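Local coordinates for 3-oxo-glucose-6-phosphate:glutamate aminotransferase (Bacillus subtilis subsp. subtilis, PDB 4K2M), which catalyses the reversible pyridoxal phosphate-dependent transamination of 3-dehydro-glucose 6-phosphate with glutamate to give kanosamine 6-phosphate, a step of antibiotic biosynthesis, at residues A[118-124]-A[258-264]; A[131-136]-A[159-163]; A[273-278]-A[291-296]. All coordinates share one frame; numbering follows the deposited sequence.

Contact 1 of 3, residues A[118-124]-A[258-264]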
loop_
_atom_site.group_PDB
_atom_site.type_symbol
_atom_site.label_atom_id
_atom_site.label_comp_id
_atom_site.label_asym_id
_atom_site.label_seq_id
_atom_site.Cartn_x
_atom_site.Cartn_y
_atom_site.Cartn_z
ATOM N N LYS A 118 -6.152 0.888 23.259
ATOM C CA LYS A 118 -6.500 -0.432 22.740
ATOM C C LYS A 118 -5.243 -1.277 22.851
ATOM O O LYS A 118 -4.141 -0.788 22.580
ATOM C CB LYS A 118 -6.935 -0.325 21.269
ATOM C CG LYS A 118 -8.353 0.218 21.077
ATOM C CD LYS A 118 -9.376 -0.824 21.509
ATOM C CE LYS A 118 -10.799 -0.273 21.465
ATOM N NZ LYS A 118 -11.797 -1.328 21.835
ATOM N N ARG A 119 -5.404 -2.538 23.237
ATOM C CA ARG A 119 -4.249 -3.372 23.546
ATOM C C ARG A 119 -3.418 -3.703 22.306
ATOM O O ARG A 119 -2.196 -3.781 22.380
ATOM C CB ARG A 119 -4.690 -4.663 24.245
ATOM C CG ARG A 119 -5.450 -4.437 25.548
ATOM C CD ARG A 119 -5.965 -5.761 26.108
ATOM N NE ARG A 119 -4.866 -6.704 26.278
ATOM C CZ ARG A 119 -5.016 -7.994 26.562
ATOM N NH1 ARG A 119 -6.228 -8.511 26.711
ATOM N NH2 ARG A 119 -3.947 -8.768 26.693
ATOM N N TYR A 120 -4.084 -3.892 21.168
ATOM C CA TYR A 120 -3.407 -4.322 19.948
ATOM C C TYR A 120 -3.723 -3.409 18.789
ATOM O O TYR A 120 -4.879 -3.097 18.532
ATOM C CB TYR A 120 -3.844 -5.745 19.593
ATOM C CG TYR A 120 -3.636 -6.706 20.733
ATOM C CD1 TYR A 120 -2.360 -7.167 21.042
ATOM C CD2 TYR A 120 -4.708 -7.139 21.512
ATOM C CE1 TYR A 120 -2.155 -8.033 22.094
ATOM C CE2 TYR A 120 -4.511 -8.001 22.571
ATOM C CZ TYR A 120 -3.226 -8.447 22.850
ATOM O OH TYR A 120 -3.016 -9.315 23.898
ATOM N N VAL A 121 -2.681 -2.984 18.091
ATOM C CA VAL A 121 -2.844 -2.160 16.902
ATOM C C VAL A 121 -2.037 -2.810 15.798
ATOM O O VAL A 121 -0.867 -3.147 15.986
ATOM C CB VAL A 121 -2.359 -0.717 17.137
ATOM C CG1 VAL A 121 -2.356 0.070 15.826
ATOM C CG2 VAL A 121 -3.264 -0.030 18.154
ATOM N N ILE A 122 -2.687 -3.025 14.664
ATOM C CA ILE A 122 -2.043 -3.618 13.505
ATOM C C ILE A 122 -2.074 -2.551 12.421
ATOM O O ILE A 122 -3.154 -2.200 11.924
ATOM C CB ILE A 122 -2.807 -4.853 13.016
ATOM C CG1 ILE A 122 -2.875 -5.930 14.102
ATOM C CG2 ILE A 122 -2.135 -5.420 11.774
ATOM C CD1 ILE A 122 -4.147 -5.891 14.992
ATOM N N ALA A 123 -0.904 -2.008 12.084
ATOM C CA ALA A 123 -0.817 -0.944 11.088
ATOM C C ALA A 123 -0.887 -1.562 9.689
ATOM O O ALA A 123 -0.194 -2.540 9.395
ATOM C CB ALA A 123 0.465 -0.134 11.265
ATOM N N THR A 124 -1.728 -0.992 8.831
ATOM C CA THR A 124 -2.008 -1.581 7.526
ATOM C C THR A 124 -1.643 -0.623 6.409
ATOM O O THR A 124 -1.279 0.531 6.649
ATOM C CB THR A 124 -3.503 -1.913 7.388
ATOM O OG1 THR A 124 -4.264 -0.714 7.540
ATOM C CG2 THR A 124 -3.958 -2.910 8.445
ATOM N N GLY A 258 -3.075 2.715 7.174
ATOM C CA GLY A 258 -4.202 2.721 8.098
ATOM C C GLY A 258 -3.899 1.859 9.309
ATOM O O GLY A 258 -2.758 1.477 9.533
ATOM N N ALA A 259 -4.908 1.554 10.116
ATOM C CA ALA A 259 -4.662 0.661 11.241
ATOM C C ALA A 259 -5.908 -0.043 11.692
ATOM O O ALA A 259 -7.021 0.446 11.493
ATOM C CB ALA A 259 -4.059 1.422 12.402
ATOM N N ILE A 260 -5.704 -1.191 12.326
ATOM C CA ILE A 260 -6.771 -1.901 13.013
ATOM C C ILE A 260 -6.438 -1.859 14.499
ATOM O O ILE A 260 -5.295 -2.099 14.882
ATOM C CB ILE A 260 -6.790 -3.363 12.582
ATOM C CG1 ILE A 260 -7.197 -3.479 11.114
ATOM C CG2 ILE A 260 -7.783 -4.156 13.431
ATOM C CD1 ILE A 260 -6.964 -4.878 10.540
ATOM N N ALA A 261 -7.419 -1.554 15.343
ATOM C CA ALA A 261 -7.180 -1.571 16.783
ATOM C C ALA A 261 -8.188 -2.479 17.448
ATOM O O ALA A 261 -9.366 -2.465 17.103
ATOM C CB ALA A 261 -7.262 -0.172 17.360
ATOM N N THR A 262 -7.724 -3.297 18.389
ATOM C CA THR A 262 -8.636 -4.191 19.100
ATOM C C THR A 262 -8.066 -4.519 20.465
ATOM O O THR A 262 -6.855 -4.410 20.673
ATOM C CB THR A 262 -8.925 -5.492 18.302
ATOM O OG1 THR A 262 -9.931 -6.258 18.989
ATOM C CG2 THR A 262 -7.660 -6.346 18.148
ATOM N N ASP A 263 -8.947 -4.886 21.398
ATOM C CA ASP A 263 -8.506 -5.386 22.691
ATOM C C ASP A 263 -8.378 -6.907 22.708
ATOM O O ASP A 263 -7.847 -7.478 23.659
ATOM C CB ASP A 263 -9.460 -4.935 23.805
ATOM C CG ASP A 263 -9.259 -3.482 24.198
ATOM O OD1 ASP A 263 -8.116 -2.981 24.104
ATOM O OD2 ASP A 263 -10.245 -2.837 24.623
ATOM N N ASN A 264 -8.856 -7.570 21.659
ATOM C CA ASN A 264 -8.913 -9.025 21.683
ATOM C C ASN A 264 -7.672 -9.653 21.065
ATOM O O ASN A 264 -7.398 -9.442 19.886
ATOM C CB ASN A 264 -10.151 -9.540 20.952
ATOM C CG ASN A 264 -10.336 -11.026 21.132
ATOM O OD1 ASN A 264 -9.701 -11.828 20.447
ATOM N ND2 ASN A 264 -11.197 -11.408 22.073
HETATM O O HOH W 1 -11.759 -4.294 20.963
HETATM O O HOH W 2 -11.861 -1.792 18.715
#
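Asp263 lays its carboxylate across the aliphatic chain of Lys118, the two side chains meeting at about a right angle. The bend of Lys118 at chi2 (-72°) turns its amine back toward this group, and Lys118 NZ makes a long salt bridge to Asp263 OD2 (3.5 Å). The amine has further partners in Gly235 O and a water that also accepts from Asp263 N. The other carboxylate oxygen has a backbone partner: Arg119 N donates to Asp263 OD1 (2.9 Å), nearly in line with its C-O bond. Lys118 CG rests on Ala261 CB (3.9 Å).

Beyond this polar end, 120-124 and 258-262 run antiparallel. Tyr120-Thr262, Ile122-Ile260 and Thr124-Gly258 are the hydrogen-bonded pairs. In the middle pair Ile122 N meets Ile260 O at 2.8 Å, and the return bond is as long. At the Thr124-Gly258 pair each donor stands well above the other's carbonyl plane. Gly258 has no side chain, and Thr124 OG1 comes within 3.1 Å of Gly258 C; this hydroxyl bonds to Ser126 O. Val121 spreads its two methyls over neighbouring alanines, CG1 toward Ala259 and CG2 toward Ala261. The Tyr120 ring turns an edge to Asp263, CE2 lying 3.5 Å from Asp263 O. Thr262 OG1 accepts from Asn264 N (3.2 Å) in an ST turn and is also hydrogen-bonded to Asp239 O. Asn264 N-caps helix 265-275 through Leu267 N.

The pair closes one side of the seven-stranded sheet of the aspartate aminotransferase fold. Strand 120-124 is outermost within this chain, and 258-262 pairs onward with 240-244. Helix 103-116 packs on the face carrying Val121, Ala123 and Ala261. Helices 127-137 and 265-275 pack on the face carrying Tyr120, Ile122 and Ile260.

Contact 2 of 3, residues A[131-136]-A[159-163]; sequences IMIGLL and AVLAS
Ser163 OG donates to Val160 O, one turn back in its own helix (2.8 Å), while facing Leu135 of the other helix. Its chi1 of 79° sets the hydroxyl between the backbone N and the carbonyl carbon, where it can reach that oxygen. Ser163 is modelled in two conformers, so this bond is tentative. In the conformer described, Leu135 CD1 lies 4.0 Å from Ser163 OG.

The rest of the interface is apolar. The axes of 131-136 and 159-163 approach to 8.6 Å and cross at -51°. At Ala159 the CB abuts Ile131 CG2 at 3.5 Å, and the small methyl also lies against the backbone of Met132. With CG1 of Ile131 beside its backbone N (chi1 -60°), CG2 is the branch turned to Ala159. Leu135 reaches over Val160 with one methyl, CD1 lying 3.8 Å from Val160 CG2. Met132 skirts the second helix and its end leads away. Its CG passes near Ser163 CB, and its SD lies 3.9 Å from Ala162 CB. Leu136 closes the far end by setting CD2 on Ser163 CB (3.9 Å).

These are consecutive helices of the alpha/beta domain, with strand 145-148 between them in the chain. Leu135 and Ile131 face strand 220-224. Ala162 also packs on Phe293 of the second subunit. Helix 127-137 begins with Gly127 and Thr128 of the cofactor site, and Ala159 lies close to Thr128.

The helices are thus joined by van der Waals contact, and the close approach is consistent with the small side chains of Ala159, Ala162 and Ser163. In the conformer described, the serine hydroxyl turns back into its own helix, so mostly carbon meets the neighbour.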
loop_
_atom_site.group_PDB
_atom_site.type_symbol
_atom_site.label_atom_id
_atom_site.label_comp_id
_atom_site.label_asym_id
_atom_site.label_seq_id
_atom_site.Cartn_x
_atom_site.Cartn_y
_atom_site.Cartn_z
ATOM N N ILE A 131 -10.351 -2.245 7.022
ATOM C CA ILE A 131 -11.723 -2.740 7.125
ATOM C C ILE A 131 -11.823 -4.156 6.568
ATOM O O ILE A 131 -12.451 -5.034 7.169
ATOM C CB ILE A 131 -12.704 -1.802 6.401
ATOM C CG1 ILE A 131 -12.631 -0.403 7.022
ATOM C CG2 ILE A 131 -14.142 -2.390 6.472
ATOM C CD1 ILE A 131 -13.271 0.685 6.154
ATOM N N MET A 132 -11.203 -4.384 5.413
ATOM C CA MET A 132 -11.260 -5.691 4.776
ATOM C C MET A 132 -10.646 -6.775 5.651
ATOM O O MET A 132 -11.242 -7.836 5.868
ATOM C CB MET A 132 -10.547 -5.643 3.418
ATOM C CG MET A 132 -10.721 -6.887 2.615
ATOM S SD MET A 132 -9.801 -6.697 1.075
ATOM C CE MET A 132 -8.123 -6.590 1.697
ATOM N N ILE A 133 -9.457 -6.508 6.174
ATOM C CA ILE A 133 -8.809 -7.454 7.064
ATOM C C ILE A 133 -9.610 -7.661 8.351
ATOM O O ILE A 133 -9.775 -8.801 8.816
ATOM C CB ILE A 133 -7.376 -6.992 7.370
ATOM C CG1 ILE A 133 -6.520 -7.175 6.113
ATOM C CG2 ILE A 133 -6.776 -7.808 8.490
ATOM C CD1 ILE A 133 -5.232 -6.339 6.149
ATOM N N GLY A 134 -10.132 -6.579 8.921
ATOM C CA GLY A 134 -10.896 -6.698 10.155
ATOM C C GLY A 134 -12.119 -7.591 9.977
ATOM O O GLY A 134 -12.419 -8.436 10.819
ATOM N N LEU A 135 -12.834 -7.408 8.871
ATOM C CA LEU A 135 -13.994 -8.259 8.577
ATOM C C LEU A 135 -13.595 -9.727 8.488
ATOM O O LEU A 135 -14.228 -10.606 9.083
ATOM C CB LEU A 135 -14.677 -7.810 7.279
ATOM C CG LEU A 135 -15.491 -6.515 7.368
ATOM C CD1 LEU A 135 -15.845 -5.981 5.980
ATOM C CD2 LEU A 135 -16.752 -6.765 8.163
ATOM N N LEU A 136 -12.539 -10.003 7.734
ATOM C CA LEU A 136 -12.088 -11.379 7.591
ATOM C C LEU A 136 -11.597 -11.964 8.915
ATOM O O LEU A 136 -11.892 -13.123 9.235
ATOM C CB LEU A 136 -10.999 -11.470 6.513
ATOM C CG LEU A 136 -11.473 -11.142 5.101
ATOM C CD1 LEU A 136 -10.294 -10.962 4.155
ATOM C CD2 LEU A 136 -12.399 -12.244 4.553
ATOM N N ALA A 159 -14.646 -2.586 0.839
ATOM C CA ALA A 159 -13.987 -3.499 1.761
ATOM C C ALA A 159 -14.909 -4.664 2.108
ATOM O O ALA A 159 -14.457 -5.804 2.261
ATOM C CB ALA A 159 -13.551 -2.762 3.021
ATOM N N VAL A 160 -16.201 -4.384 2.231
ATOM C CA VAL A 160 -17.168 -5.446 2.471
ATOM C C VAL A 160 -17.264 -6.370 1.258
ATOM O O VAL A 160 -17.153 -7.595 1.382
ATOM C CB VAL A 160 -18.552 -4.877 2.779
ATOM C CG1 VAL A 160 -19.547 -6.014 2.986
ATOM C CG2 VAL A 160 -18.505 -4.017 4.044
ATOM N N LEU A 161 -17.466 -5.782 0.084
ATOM C CA LEU A 161 -17.635 -6.568 -1.136
ATOM C C LEU A 161 -16.388 -7.374 -1.488
ATOM O O LEU A 161 -16.489 -8.524 -1.940
ATOM C CB LEU A 161 -18.031 -5.653 -2.299
ATOM C CG LEU A 161 -19.432 -5.067 -2.171
ATOM C CD1 LEU A 161 -19.622 -3.910 -3.150
ATOM C CD2 LEU A 161 -20.498 -6.144 -2.412
ATOM N N ALA A 162 -15.214 -6.780 -1.290
ATOM C CA ALA A 162 -13.949 -7.457 -1.597
ATOM C C ALA A 162 -13.743 -8.647 -0.669
ATOM O O ALA A 162 -13.124 -9.640 -1.053
ATOM C CB ALA A 162 -12.773 -6.487 -1.454
ATOM N N SER A 163 -14.244 -8.547 0.558
ATOM C CA SER A 163 -14.092 -9.635 1.526
ATOM C C SER A 163 -15.115 -10.744 1.288
ATOM O O SER A 163 -15.040 -11.805 1.908
ATOM C CB SER A 163 -14.209 -9.121 2.962
ATOM O OG SER A 163 -15.565 -8.915 3.344
#

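Contact 3 of 3, residues A[273-278]-A[291-296]; sequences QFSYHG and FGFNSK. With O1G (3-deoxy-3-[(E)-({3-hydroxy-2-methyl-5-[(phosphonooxy)methyl]pyridin-4-yl}methylidene)amino]-6-O-phosphono-alpha-D-gluco pyranose), chain I.
The active site at the dimer interface takes Tyr276 and Asn294 from this contact, where the end of helix 265-275 turns against 291-296. The two residues are joined by a single backbone bridge and hold different phosphates of one external aldimine. Tyr276 OH donates to OP7 of the sugar phosphate (2.7 Å), with the ring meeting it at an edge. Asn294 ND2 donates to OP1 of the cofactor phosphate (2.7 Å). Both side chains have CG anti to the backbone N (chi1 -162° and -173°), which sends them out toward the ligand.

Three backbone bonds join the chains. Phe293 N donates to Phe274 O (2.7 Å), and Ser295 N to Ser275 O (2.9 Å). Phe293 O in turn accepts from His277 N (2.7 Å). The His277 ring lies beside Asn294 and points the same way, its NE2 3.8 Å from Asn294 CB; their planes are 32° apart. Lys296 passes obliquely by Tyr276, with CD 3.6 Å from Tyr276 CD1. A water bridges Lys296 NZ and Ser275 OG, which also bonds to Ile272 O. Two glycines let the chains close: Gly292 CA sits 3.4 Å from Gly278 N.

The second subunit adds Asn158, bonded to His277 O, and Tyr381, Ser244, Gln227, Tyr248 and Thr128, all bonded to the ligand.

Neutral donors, a phenol and an amide, thus each grip one phosphate. The backbone bridge holds the two residues side by side, so one contact binds both the sugar-phosphate and the cofactor-phosphate end of the external aldimine. Lys284, a substrate-binding residue close to Tyr276, probably adds positive charge near the sugar phosphate.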
loop_
_atom_site.group_PDB
_atom_site.type_symbol
_atom_site.label_atom_id
_atom_site.label_comp_id
_atom_site.label_asym_id
_atom_site.label_seq_id
_atom_site.Cartn_x
_atom_site.Cartn_y
_atom_site.Cartn_z
ATOM N N GLN A 273 -2.193 -12.129 10.726
ATOM C CA GLN A 273 -2.078 -13.197 9.728
ATOM C C GLN A 273 -2.668 -12.766 8.387
ATOM O O GLN A 273 -2.033 -12.923 7.352
ATOM C CB GLN A 273 -2.736 -14.502 10.232
ATOM C CG GLN A 273 -2.074 -15.038 11.490
ATOM C CD GLN A 273 -2.923 -16.072 12.207
ATOM O OE1 GLN A 273 -4.097 -16.278 11.874
ATOM N NE2 GLN A 273 -2.328 -16.733 13.195
ATOM N N PHE A 274 -3.856 -12.174 8.407
ATOM C CA PHE A 274 -4.464 -11.693 7.166
ATOM C C PHE A 274 -3.689 -10.534 6.522
ATOM O O PHE A 274 -3.697 -10.384 5.299
ATOM C CB PHE A 274 -5.918 -11.266 7.402
ATOM C CG PHE A 274 -6.908 -12.377 7.232
ATOM C CD1 PHE A 274 -7.166 -12.899 5.975
ATOM C CD2 PHE A 274 -7.587 -12.890 8.326
ATOM C CE1 PHE A 274 -8.089 -13.922 5.804
ATOM C CE2 PHE A 274 -8.514 -13.923 8.170
ATOM C CZ PHE A 274 -8.768 -14.431 6.910
ATOM N N SER A 275 -3.020 -9.728 7.345
ATOM C CA SER A 275 -2.296 -8.545 6.859
ATOM C C SER A 275 -0.993 -8.929 6.177
ATOM O O SER A 275 -0.375 -8.128 5.448
ATOM C CB SER A 275 -1.982 -7.614 8.027
ATOM O OG SER A 275 -0.855 -8.102 8.756
ATOM N N TYR A 276 -0.535 -10.147 6.442
ATOM C CA TYR A 276 0.747 -10.564 5.898
ATOM C C TYR A 276 0.760 -12.024 5.439
ATOM O O TYR A 276 1.339 -12.895 6.101
ATOM C CB TYR A 276 1.875 -10.258 6.890
ATOM C CG TYR A 276 3.251 -10.259 6.274
ATOM C CD1 TYR A 276 3.572 -9.382 5.246
ATOM C CD2 TYR A 276 4.241 -11.124 6.735
ATOM C CE1 TYR A 276 4.850 -9.375 4.677
ATOM C CE2 TYR A 276 5.512 -11.128 6.182
ATOM C CZ TYR A 276 5.807 -10.244 5.155
ATOM O OH TYR A 276 7.061 -10.227 4.601
ATOM N N HIS A 277 0.088 -12.258 4.312
ATOM C CA HIS A 277 0.209 -13.497 3.526
ATOM C C HIS A 277 -0.327 -14.760 4.184
ATOM O O HIS A 277 -0.176 -15.864 3.647
ATOM C CB HIS A 277 1.657 -13.701 3.060
ATOM C CG HIS A 277 2.106 -12.687 2.050
ATOM N ND1 HIS A 277 1.486 -12.540 0.825
ATOM C CD2 HIS A 277 3.096 -11.762 2.086
ATOM C CE1 HIS A 277 2.073 -11.564 0.153
ATOM N NE2 HIS A 277 3.058 -11.083 0.891
ATOM N N GLY A 278 -0.974 -14.602 5.329
ATOM C CA GLY A 278 -1.509 -15.759 6.036
ATOM C C GLY A 278 -0.433 -16.430 6.869
ATOM O O GLY A 278 -0.632 -17.538 7.370
ATOM N N PHE A 291 -5.152 -18.019 3.222
ATOM C CA PHE A 291 -4.439 -16.978 2.496
ATOM C C PHE A 291 -4.401 -15.687 3.289
ATOM O O PHE A 291 -5.123 -15.518 4.270
ATOM C CB PHE A 291 -5.121 -16.711 1.151
ATOM C CG PHE A 291 -6.441 -16.012 1.267
ATOM C CD1 PHE A 291 -6.524 -14.624 1.193
ATOM C CD2 PHE A 291 -7.608 -16.745 1.435
ATOM C CE1 PHE A 291 -7.758 -13.981 1.307
ATOM C CE2 PHE A 291 -8.834 -16.114 1.540
ATOM C CZ PHE A 291 -8.907 -14.726 1.479
ATOM N N GLY A 292 -3.581 -14.753 2.833
ATOM C CA GLY A 292 -3.561 -13.431 3.425
ATOM C C GLY A 292 -3.180 -12.436 2.359
ATOM O O GLY A 292 -3.001 -12.808 1.202
ATOM N N PHE A 293 -3.064 -11.170 2.743
ATOM C CA PHE A 293 -2.736 -10.112 1.792
ATOM C C PHE A 293 -1.344 -9.587 2.039
ATOM O O PHE A 293 -0.672 -10.007 2.977
ATOM C CB PHE A 293 -3.725 -8.957 1.945
ATOM C CG PHE A 293 -5.150 -9.365 1.754
ATOM C CD1 PHE A 293 -5.723 -9.351 0.490
ATOM C CD2 PHE A 293 -5.921 -9.762 2.839
ATOM C CE1 PHE A 293 -7.049 -9.727 0.305
ATOM C CE2 PHE A 293 -7.240 -10.146 2.659
ATOM C CZ PHE A 293 -7.803 -10.126 1.392
ATOM N N ASN A 294 -0.897 -8.670 1.185
ATOM C CA ASN A 294 0.336 -7.947 1.451
ATOM C C ASN A 294 -0.038 -6.547 1.892
ATOM O O ASN A 294 0.085 -5.587 1.118
ATOM C CB ASN A 294 1.202 -7.881 0.193
ATOM C CG ASN A 294 2.577 -7.291 0.457
ATOM O OD1 ASN A 294 2.970 -7.085 1.611
ATOM N ND2 ASN A 294 3.326 -7.011 -0.621
ATOM N N SER A 295 -0.470 -6.412 3.144
ATOM C CA SER A 295 -1.140 -5.181 3.538
ATOM C C SER A 295 -0.725 -4.617 4.880
ATOM O O SER A 295 -1.543 -3.978 5.533
ATOM C CB SER A 295 -2.651 -5.382 3.520
ATOM O OG SER A 295 -3.099 -5.721 2.219
ATOM N N LYS A 296 0.521 -4.849 5.299
ATOM C CA LYS A 296 1.069 -4.114 6.435
ATOM C C LYS A 296 1.439 -2.694 6.016
ATOM O O LYS A 296 1.738 -2.436 4.851
ATOM C CB LYS A 296 2.316 -4.810 6.992
ATOM C CG LYS A 296 2.048 -6.167 7.621
ATOM C CD LYS A 296 3.351 -6.913 7.904
ATOM C CE LYS A 296 4.203 -6.173 8.930
ATOM N NZ LYS A 296 3.424 -5.893 10.177
HETATM P P O1G I . 5.156 -7.906 -3.501
HETATM C C3A O1G I . 7.732 -12.688 -5.542
HETATM O O3 O1G I . 9.015 -12.962 -5.201
HETATM C C1 O1G I . 10.606 -11.990 0.045
HETATM N "N1'" O1G I . 5.821 -13.042 -6.882
HETATM C C2 O1G I . 9.978 -12.295 -1.317
HETATM O O2 O1G I . 11.041 -12.921 -2.115
HETATM C C9A O1G I . 7.094 -13.356 -6.584
HETATM C C2A O1G I . 7.801 -14.429 -7.401
HETATM C C3 O1G I . 9.461 -11.035 -2.024
HETATM N "N3'" O1G I . 8.680 -11.581 -3.142
HETATM O O1 O1G I . 11.816 -11.247 -0.132
HETATM C C4 O1G I . 8.631 -10.139 -1.076
HETATM O O4 O1G I . 8.654 -8.892 -1.803
HETATM C C4A O1G I . 7.055 -11.704 -4.824
HETATM C C4B O1G I . 7.695 -10.989 -3.706
HETATM C C5 O1G I . 9.432 -9.922 0.206
HETATM O O5 O1G I . 9.728 -11.173 0.849
HETATM C C5A O1G I . 5.746 -11.400 -5.159
HETATM C C5T O1G I . 4.851 -10.358 -4.477
HETATM C C6 O1G I . 8.689 -9.173 1.276
HETATM C C6A O1G I . 5.145 -12.086 -6.203
HETATM O OP1 O1G I . 3.691 -7.963 -3.142
HETATM O OP2 O1G I . 5.518 -6.626 -4.194
HETATM O OP3 O1G I . 6.029 -8.224 -2.268
HETATM O OP4 O1G I . 5.467 -9.047 -4.636
HETATM O O6 O1G I . 9.385 -8.861 2.427
HETATM P "P'" O1G I . 9.012 -7.520 3.237
HETATM O OP6 O1G I . 9.090 -6.388 2.226
HETATM O OP7 O1G I . 7.631 -7.739 3.821
HETATM O OP8 O1G I . 10.118 -7.453 4.286
HETATM O O HOH W 3 0.989 -7.014 10.713
#

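Overall arrangement
The three contacts meet around helix 127-137. Contacts 1 and 2, centres 15 Å apart, touch where Ile260 CD1 packs on Ile133 CG2 (3.6 Å). Contacts 2 and 3 are closer, 12 Å between centres: Phe293 CE2 lies 3.5 Å from Leu136 CD1. Contact 1 meets contact 3 at Thr124 CB and Ser295 O (3.4 Å), again with 15 Å between centres. Contact 3 holds one aldimine, whereas contacts 1 and 2 back the other site: the ligand there lies about 4 Å from the Ile131 side chain and about 6 Å from Gly258. The same block of structure thus lies beside both active sites of the dimer, and 159-163 and 291-296 each also touch the second subunit.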